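Long-range contacts in K5 lyase (Enterobacteria phage k1-5, PDB 2X3H), which probably cleaves the K5 capsular polysaccharide of its bacterial host by a lyase (elimination) mechanism, as a trimeric, tail-spike-like protein of the phage: residues A[111-116]-A[139-144]; A[167-172]-A[198-203]. All coordinates share one frame; numbering follows the deposited sequence.

Interaction 1 of 2, residues A[111-116]-A[139-144]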
ATOM      1  N   CYS A 111     -23.072 -24.835 -13.862  1.00 11.50           N
ATOM      2  CA  CYS A 111     -23.403 -23.523 -13.332  1.00 11.47           C
ATOM      3  C   CYS A 111     -23.167 -22.492 -14.429  1.00 10.52           C
ATOM      4  O   CYS A 111     -22.045 -22.058 -14.631  1.00  9.97           O
ATOM      5  CB  CYS A 111     -22.516 -23.229 -12.116  1.00 12.37           C
ATOM      6  SG  CYS A 111     -22.823 -21.641 -11.300  1.00 17.06           S
ATOM      7  N   ASN A 112     -24.224 -22.138 -15.164  1.00  9.65           N
ATOM      8  CA  ASN A 112     -24.157 -21.017 -16.105  1.00  9.15           C
ATOM      9  C   ASN A 112     -25.503 -20.302 -16.113  1.00  9.51           C
ATOM     10  O   ASN A 112     -26.406 -20.642 -16.881  1.00  9.22           O
ATOM     11  CB  ASN A 112     -23.747 -21.455 -17.517  1.00 10.46           C
ATOM     12  CG  ASN A 112     -23.514 -20.262 -18.459  1.00 11.66           C
ATOM     13  OD1 ASN A 112     -23.906 -19.124 -18.164  1.00 13.02           O
ATOM     14  ND2 ASN A 112     -22.874 -20.524 -19.595  1.00 13.31           N
ATOM     15  N   LEU A 113     -25.623 -19.313 -15.240  1.00  8.64           N
ATOM     16  CA  LEU A 113     -26.899 -18.664 -14.986  1.00  9.31           C
ATOM     17  C   LEU A 113     -26.719 -17.154 -14.972  1.00  9.57           C
ATOM     18  O   LEU A 113     -25.772 -16.638 -14.362  1.00  9.82           O
ATOM     19  CB  LEU A 113     -27.418 -19.140 -13.630  1.00  9.94           C
ATOM     20  CG  LEU A 113     -28.645 -18.481 -13.021  1.00 11.31           C
ATOM     21  CD1 LEU A 113     -29.822 -18.624 -13.976  1.00 11.57           C
ATOM     22  CD2 LEU A 113     -28.945 -19.151 -11.667  1.00 12.01           C
ATOM     23  N   ASP A 114     -27.624 -16.455 -15.650  1.00  9.44           N
ATOM     24  CA  ASP A 114     -27.619 -14.992 -15.699  1.00  9.32           C
ATOM     25  C   ASP A 114     -29.032 -14.518 -15.380  1.00  9.50           C
ATOM     26  O   ASP A 114     -30.001 -15.054 -15.924  1.00  9.09           O
ATOM     27  CB  ASP A 114     -27.204 -14.503 -17.093  1.00 11.79           C
ATOM     28  CG  ASP A 114     -27.283 -12.985 -17.241  1.00 15.47           C
ATOM     29  OD1 ASP A 114     -27.159 -12.281 -16.227  1.00 18.28           O
ATOM     30  OD2 ASP A 114     -27.439 -12.494 -18.381  1.00 18.93           O
ATOM     31  N   GLY A 115     -29.146 -13.537 -14.486  1.00  8.13           N
ATOM     32  CA  GLY A 115     -30.441 -12.974 -14.106  1.00  8.69           C
ATOM     33  C   GLY A 115     -30.794 -11.624 -14.726  1.00  9.36           C
ATOM     34  O   GLY A 115     -31.866 -11.070 -14.436  1.00  9.08           O
ATOM     35  N   ARG A 116     -29.914 -11.103 -15.584  1.00  8.57           N
ATOM     36  CA  ARG A 116     -30.124  -9.812 -16.257  1.00  9.80           C
ATOM     37  C   ARG A 116     -30.444  -8.642 -15.296  1.00  9.52           C
ATOM     38  O   ARG A 116     -31.015  -7.620 -15.706  1.00 10.06           O
ATOM     39  CB  ARG A 116     -31.191  -9.934 -17.363  1.00  9.52           C
ATOM     40  CG  ARG A 116     -30.832 -10.943 -18.463  1.00 11.22           C
ATOM     41  CD  ARG A 116     -31.962 -11.131 -19.495  1.00 11.97           C
ATOM     42  NE  ARG A 116     -32.306  -9.905 -20.208  1.00 13.94           N
ATOM     43  CZ  ARG A 116     -33.523  -9.374 -20.247  1.00 13.15           C
ATOM     44  NH1 ARG A 116     -34.540  -9.959 -19.621  1.00 13.60           N
ATOM     45  NH2 ARG A 116     -33.724  -8.250 -20.923  1.00 14.85           N
ATOM     46  N   GLY A 139     -17.672 -22.133 -14.915  1.00 12.62           N
ATOM     47  CA  GLY A 139     -19.049 -21.740 -14.637  1.00 11.70           C
ATOM     48  C   GLY A 139     -19.179 -20.243 -14.506  1.00 11.28           C
ATOM     49  O   GLY A 139     -18.182 -19.528 -14.382  1.00  9.81           O
ATOM     50  N   ARG A 140     -20.419 -19.771 -14.557  1.00 10.98           N
ATOM     51  CA  ARG A 140     -20.720 -18.350 -14.408  1.00 12.43           C
ATOM     52  C   ARG A 140     -22.044 -18.232 -13.658  1.00 12.00           C
ATOM     53  O   ARG A 140     -23.018 -18.889 -14.015  1.00 11.33           O
ATOM     54  CB  ARG A 140     -20.836 -17.719 -15.794  1.00 15.95           C
ATOM     55  CG  ARG A 140     -21.444 -16.328 -15.861  1.00 20.08           C
ATOM     56  CD  ARG A 140     -20.393 -15.313 -16.263  1.00 22.65           C
ATOM     57  NE  ARG A 140     -20.937 -13.965 -16.431  1.00 25.15           N
ATOM     58  CZ  ARG A 140     -20.207 -12.862 -16.308  1.00 25.90           C
ATOM     59  NH1 ARG A 140     -18.914 -12.963 -16.007  1.00 26.28           N
ATOM     60  NH2 ARG A 140     -20.763 -11.665 -16.470  1.00 26.46           N
ATOM     61  N   LEU A 141     -22.073 -17.442 -12.592  1.00  9.95           N
ATOM     62  CA  LEU A 141     -23.341 -17.114 -11.949  1.00 10.00           C
ATOM     63  C   LEU A 141     -23.356 -15.607 -11.852  1.00  9.78           C
ATOM     64  O   LEU A 141     -22.504 -15.040 -11.167  1.00  9.72           O
ATOM     65  CB  LEU A 141     -23.420 -17.733 -10.560  1.00  9.82           C
ATOM     66  CG  LEU A 141     -24.642 -17.412  -9.699  1.00 11.69           C
ATOM     67  CD1 LEU A 141     -25.946 -17.893 -10.322  1.00 11.80           C
ATOM     68  CD2 LEU A 141     -24.424 -18.031  -8.307  1.00 12.23           C
ATOM     69  N   SER A 142     -24.295 -14.951 -12.530  1.00  8.58           N
ATOM     70  CA  SER A 142     -24.176 -13.499 -12.693  1.00  8.42           C
ATOM     71  C   SER A 142     -25.486 -12.730 -12.694  1.00  7.94           C
ATOM     72  O   SER A 142     -26.524 -13.254 -13.101  1.00  7.38           O
ATOM     73  CB  SER A 142     -23.391 -13.172 -13.971  1.00  9.81           C
ATOM     74  OG  SER A 142     -24.099 -13.593 -15.135  1.00 12.68           O
ATOM     75  N   ASN A 143     -25.405 -11.477 -12.248  1.00  7.34           N
ATOM     76  CA  ASN A 143     -26.492 -10.503 -12.422  1.00  7.75           C
ATOM     77  C   ASN A 143     -27.843 -10.995 -11.901  1.00  7.82           C
ATOM     78  O   ASN A 143     -28.865 -10.929 -12.602  1.00  8.74           O
ATOM     79  CB  ASN A 143     -26.604 -10.108 -13.903  1.00  9.00           C
ATOM     80  CG  ASN A 143     -25.264  -9.702 -14.514  1.00 10.80           C
ATOM     81  OD1 ASN A 143     -24.423  -9.079 -13.864  1.00 11.06           O
ATOM     82  ND2 ASN A 143     -25.074 -10.038 -15.788  1.00 11.82           N
ATOM     83  N   ILE A 144     -27.862 -11.453 -10.661  1.00  7.28           N
ATOM     84  CA  ILE A 144     -29.061 -12.085 -10.119  1.00  7.93           C
ATOM     85  C   ILE A 144     -29.127 -11.876  -8.607  1.00  8.20           C
ATOM     86  O   ILE A 144     -28.115 -11.592  -7.965  1.00  7.42           O
ATOM     87  CB  ILE A 144     -29.073 -13.600 -10.493  1.00  8.35           C
ATOM     88  CG1 ILE A 144     -30.478 -14.201 -10.355  1.00  9.28           C
ATOM     89  CG2 ILE A 144     -28.036 -14.383  -9.673  1.00  8.55           C
ATOM     90  CD1 ILE A 144     -30.686 -15.428 -11.261  1.00 10.89           C
TER
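Asp114 meets Asn143 through a side-chain hydrogen bond, with Asn143 ND2 3.1 Å from Asp114 OD1. The donor sits above the carboxylate plane, 41° out of it, and amide and carboxylate are turned 71° apart. The backbone N of Arg116 reaches the same OD1 from the opposite face at 3.1 Å, closing an Asx turn, so one oxygen is gripped by a donor over each face and the rotation of the carboxylate is probably fixed. What brings OD1 over the corner is the first torsion of Asp114, with CG anti to the backbone N (chi1 176°).

On the face opposite Asn112, Asp114, Arg140 and Ser142, Leu113 and Leu141 lie side by side and point the same way, Leu113 CD2 touching Leu141 CD1 at 3.5 Å. Ile144 comes across Leu113 at about a right angle, its CD1 4.1 Å from Leu113 CG, and also rests on the CA of Gly115. Cys111 SG adds an apolar contact with Leu141 CB. Leu121 closes over Leu113 and Ile144.

These are neighbouring rungs of a right-handed parallel beta-helix, stacked in register, and the chain turns a corner at Asn143, so Ile144 starts the next face. Backbone bonds zip the rungs together: Arg140 N to Cys111 O (2.8 Å), Leu113 N to Arg140 O (2.9 Å), Ser142 N to Leu113 O and Gly115 N to Ser142 O.

Further out, Arg140 lies on the same face as Asp114, but its chain bends at chi2 and its NH1 makes a salt bridge with Asp172 of the second subunit. Asn112 ND2 is likewise hydrogen-bonded to Arg116 O of that subunit. Arg116 sends NH1 back to Ser97 OG.

Interaction 2 of 2, residues A[167-172]-A[198-203]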
ATOM      1  N   ASP A 167     -12.484 -22.545 -11.883  1.00  8.03           N
ATOM      2  CA  ASP A 167     -12.707 -21.531 -12.894  1.00  8.07           C
ATOM      3  C   ASP A 167     -14.171 -21.115 -12.961  1.00  7.30           C
ATOM      4  O   ASP A 167     -14.719 -20.923 -14.041  1.00  8.16           O
ATOM      5  CB  ASP A 167     -12.209 -22.016 -14.257  1.00  8.15           C
ATOM      6  CG  ASP A 167     -10.695 -22.140 -14.303  1.00 10.45           C
ATOM      7  OD1 ASP A 167     -10.036 -21.730 -13.321  1.00  9.66           O
ATOM      8  OD2 ASP A 167     -10.167 -22.644 -15.324  1.00 12.67           O
ATOM      9  N   VAL A 168     -14.781 -20.957 -11.789  1.00  6.70           N
ATOM     10  CA  VAL A 168     -16.149 -20.460 -11.719  1.00  7.40           C
ATOM     11  C   VAL A 168     -16.108 -18.976 -11.394  1.00  8.37           C
ATOM     12  O   VAL A 168     -15.376 -18.542 -10.502  1.00  8.02           O
ATOM     13  CB  VAL A 168     -16.980 -21.222 -10.655  1.00  8.24           C
ATOM     14  CG1 VAL A 168     -18.391 -20.656 -10.542  1.00  8.41           C
ATOM     15  CG2 VAL A 168     -17.012 -22.716 -10.979  1.00 10.12           C
ATOM     16  N   THR A 169     -16.887 -18.193 -12.131  1.00  6.93           N
ATOM     17  CA  THR A 169     -16.987 -16.763 -11.844  1.00  6.51           C
ATOM     18  C   THR A 169     -18.365 -16.444 -11.306  1.00  6.99           C
ATOM     19  O   THR A 169     -19.377 -16.779 -11.925  1.00  7.44           O
ATOM     20  CB  THR A 169     -16.685 -15.944 -13.103  1.00  6.66           C
ATOM     21  OG1 THR A 169     -15.305 -16.122 -13.435  1.00  5.94           O
ATOM     22  CG2 THR A 169     -16.965 -14.469 -12.896  1.00  6.89           C
ATOM     23  N   VAL A 170     -18.406 -15.815 -10.135  1.00  6.33           N
ATOM     24  CA  VAL A 170     -19.666 -15.369  -9.551  1.00  6.85           C
ATOM     25  C   VAL A 170     -19.586 -13.854  -9.531  1.00  7.34           C
ATOM     26  O   VAL A 170     -18.722 -13.293  -8.858  1.00  6.77           O
ATOM     27  CB  VAL A 170     -19.859 -15.893  -8.111  1.00  6.44           C
ATOM     28  CG1 VAL A 170     -21.178 -15.377  -7.517  1.00  7.61           C
ATOM     29  CG2 VAL A 170     -19.821 -17.423  -8.078  1.00  6.20           C
ATOM     30  N   SER A 171     -20.466 -13.182 -10.263  1.00  7.89           N
ATOM     31  CA  SER A 171     -20.316 -11.741 -10.400  1.00  8.21           C
ATOM     32  C   SER A 171     -21.628 -10.992 -10.364  1.00  8.37           C
ATOM     33  O   SER A 171     -22.629 -11.404 -10.979  1.00  7.25           O
ATOM     34  CB  SER A 171     -19.536 -11.379 -11.667  1.00 10.26           C
ATOM     35  OG  SER A 171     -20.176 -11.854 -12.821  1.00 11.95           O
ATOM     36  N   ASP A 172     -21.612  -9.877  -9.642  1.00  6.71           N
ATOM     37  CA  ASP A 172     -22.780  -9.020  -9.536  1.00  7.11           C
ATOM     38  C   ASP A 172     -24.001  -9.790  -9.060  1.00  7.25           C
ATOM     39  O   ASP A 172     -25.071  -9.753  -9.690  1.00  7.19           O
ATOM     40  CB  ASP A 172     -23.019  -8.337 -10.873  1.00  8.67           C
ATOM     41  CG  ASP A 172     -21.933  -7.344 -11.186  1.00 10.84           C
ATOM     42  OD1 ASP A 172     -21.604  -6.529 -10.299  1.00  9.76           O
ATOM     43  OD2 ASP A 172     -21.383  -7.389 -12.304  1.00 14.42           O
ATOM     44  N   MET A 198     -13.387 -16.629  -9.442  1.00  4.40           N
ATOM     45  CA  MET A 198     -13.452 -15.175  -9.432  1.00  5.80           C
ATOM     46  C   MET A 198     -14.793 -14.802  -8.843  1.00  5.78           C
ATOM     47  O   MET A 198     -15.831 -15.097  -9.424  1.00  6.99           O
ATOM     48  CB  MET A 198     -13.324 -14.598 -10.838  1.00  6.28           C
ATOM     49  CG  MET A 198     -11.924 -14.722 -11.444  1.00  8.03           C
ATOM     50  SD  MET A 198     -11.912 -14.123 -13.152  1.00 11.41           S
ATOM     51  CE  MET A 198     -10.177 -14.214 -13.576  1.00  9.17           C
ATOM     52  N   ILE A 199     -14.760 -14.181  -7.673  1.00  5.59           N
ATOM     53  CA  ILE A 199     -15.971 -13.802  -6.970  1.00  5.44           C
ATOM     54  C   ILE A 199     -15.928 -12.291  -6.833  1.00  6.06           C
ATOM     55  O   ILE A 199     -15.073 -11.756  -6.118  1.00  5.90           O
ATOM     56  CB  ILE A 199     -16.006 -14.462  -5.579  1.00  5.48           C
ATOM     57  CG1 ILE A 199     -16.174 -15.985  -5.705  1.00  6.22           C
ATOM     58  CG2 ILE A 199     -17.088 -13.845  -4.691  1.00  6.10           C
ATOM     59  CD1 ILE A 199     -15.851 -16.740  -4.422  1.00  6.33           C
ATOM     60  N   LYS A 200     -16.816 -11.598  -7.539  1.00  6.13           N
ATOM     61  CA  LYS A 200     -16.699 -10.148  -7.624  1.00  7.58           C
ATOM     62  C   LYS A 200     -18.045  -9.453  -7.663  1.00  7.69           C
ATOM     63  O   LYS A 200     -18.987  -9.931  -8.299  1.00  7.90           O
ATOM     64  CB  LYS A 200     -15.865  -9.747  -8.834  1.00  9.86           C
ATOM     65  CG  LYS A 200     -16.308 -10.368 -10.147  1.00 12.41           C
ATOM     66  CD  LYS A 200     -15.160 -10.329 -11.156  1.00 15.77           C
ATOM     67  CE  LYS A 200     -15.557 -10.932 -12.476  1.00 16.75           C
ATOM     68  NZ  LYS A 200     -14.689 -10.393 -13.568  1.00 17.98           N
ATOM     69  N   GLY A 201     -18.132  -8.316  -6.983  1.00  5.89           N
ATOM     70  CA  GLY A 201     -19.370  -7.548  -7.004  1.00  5.81           C
ATOM     71  C   GLY A 201     -20.466  -8.273  -6.261  1.00  5.82           C
ATOM     72  O   GLY A 201     -21.502  -8.603  -6.840  1.00  6.71           O
ATOM     73  N   ILE A 202     -20.235  -8.528  -4.980  1.00  5.48           N
ATOM     74  CA  ILE A 202     -21.197  -9.263  -4.178  1.00  4.69           C
ATOM     75  C   ILE A 202     -21.784  -8.360  -3.120  1.00  5.74           C
ATOM     76  O   ILE A 202     -21.040  -7.673  -2.424  1.00  5.55           O
ATOM     77  CB  ILE A 202     -20.512 -10.417  -3.444  1.00  5.64           C
ATOM     78  CG1 ILE A 202     -19.800 -11.342  -4.432  1.00  5.39           C
ATOM     79  CG2 ILE A 202     -21.487 -11.166  -2.564  1.00  5.79           C
ATOM     80  CD1 ILE A 202     -20.695 -11.944  -5.525  1.00  6.87           C
ATOM     81  N   ARG A 203     -23.112  -8.361  -3.007  1.00  5.41           N
ATOM     82  CA  ARG A 203     -23.798  -7.706  -1.878  1.00  5.75           C
ATOM     83  C   ARG A 203     -24.463  -8.748  -0.993  1.00  5.53           C
ATOM     84  O   ARG A 203     -25.001  -9.732  -1.496  1.00  6.18           O
ATOM     85  CB  ARG A 203     -24.879  -6.740  -2.363  1.00  5.32           C
ATOM     86  CG  ARG A 203     -24.352  -5.517  -3.116  1.00  5.77           C
ATOM     87  CD  ARG A 203     -25.446  -4.449  -3.270  1.00  6.67           C
ATOM     88  NE  ARG A 203     -25.049  -3.310  -4.098  1.00  6.40           N
ATOM     89  CZ  ARG A 203     -25.121  -3.283  -5.427  1.00  6.05           C
ATOM     90  NH1 ARG A 203     -25.546  -4.360  -6.095  1.00  7.03           N
ATOM     91  NH2 ARG A 203     -24.754  -2.188  -6.104  1.00  6.24           N
TER
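Lys200 runs out over Ser171 and Thr169 of the neighbouring strand. Its CB carries CG between the backbone N and the carbonyl carbon (chi1 52°), which sets CG 3.7 Å from Ser171 CB. Beyond CG the chain is extended, and CE passes 3.8 Å from Thr169 CG2 while staying near Ser171 CB. The tip, NZ, finds its partner in another chain, a salt bridge to Asp172 OD1 of the second subunit, so the carbons from CG to CE lie along Ser171 and Thr169 while the ammonium is used at the subunit interface.

Met198 covers the other end of this face, its CB 3.6 Å from Thr169 OG1; that hydroxyl is hydrogen-bonded to Arg203 NH2 of the second subunit. The strands are successive parallel rungs of the beta-helix, their axes 1° apart, laddered by Met198 N to Val168 O, Val170 N to Met198 O (2.8 Å), Lys200 N to Val170 O and Asp172 N to Lys200 O (2.9 Å). Both rungs turn a corner at their ends, at Asp172 and Gly201.

Behind the ladder Val170 and Ile199 turn to the opposite face. Val170 CG1 meets Ile202 CD1 at 4.0 Å across the corner, and Val170 CB lies 4.4 Å from Ile199 CG1. Leu185 packs against Val170 and Ile199 on this side.

Overall arrangement
Interactions 1 and 2 are successive steps up one face of the beta-helix: strand 139-142 of the first pairs directly with strand 168-171 of the second, Leu141 N and O probably bonding to Thr169 O and Ser171 N. Their centres lie about 9 Å apart. Interaction 2 is the more buried and rests on four backbone bonds without a side-chain hydrogen bond between its segments, whereas interaction 1, nearer the N-terminal end, adds a carboxylate-amide bond at its corner. Each has an apolar face (Leu113 and Leu141; Val170 and Ile199) and a more polar one, which in interaction 2 also carries Met198; from that face each sends a basic side chain to the same acid of the second subunit.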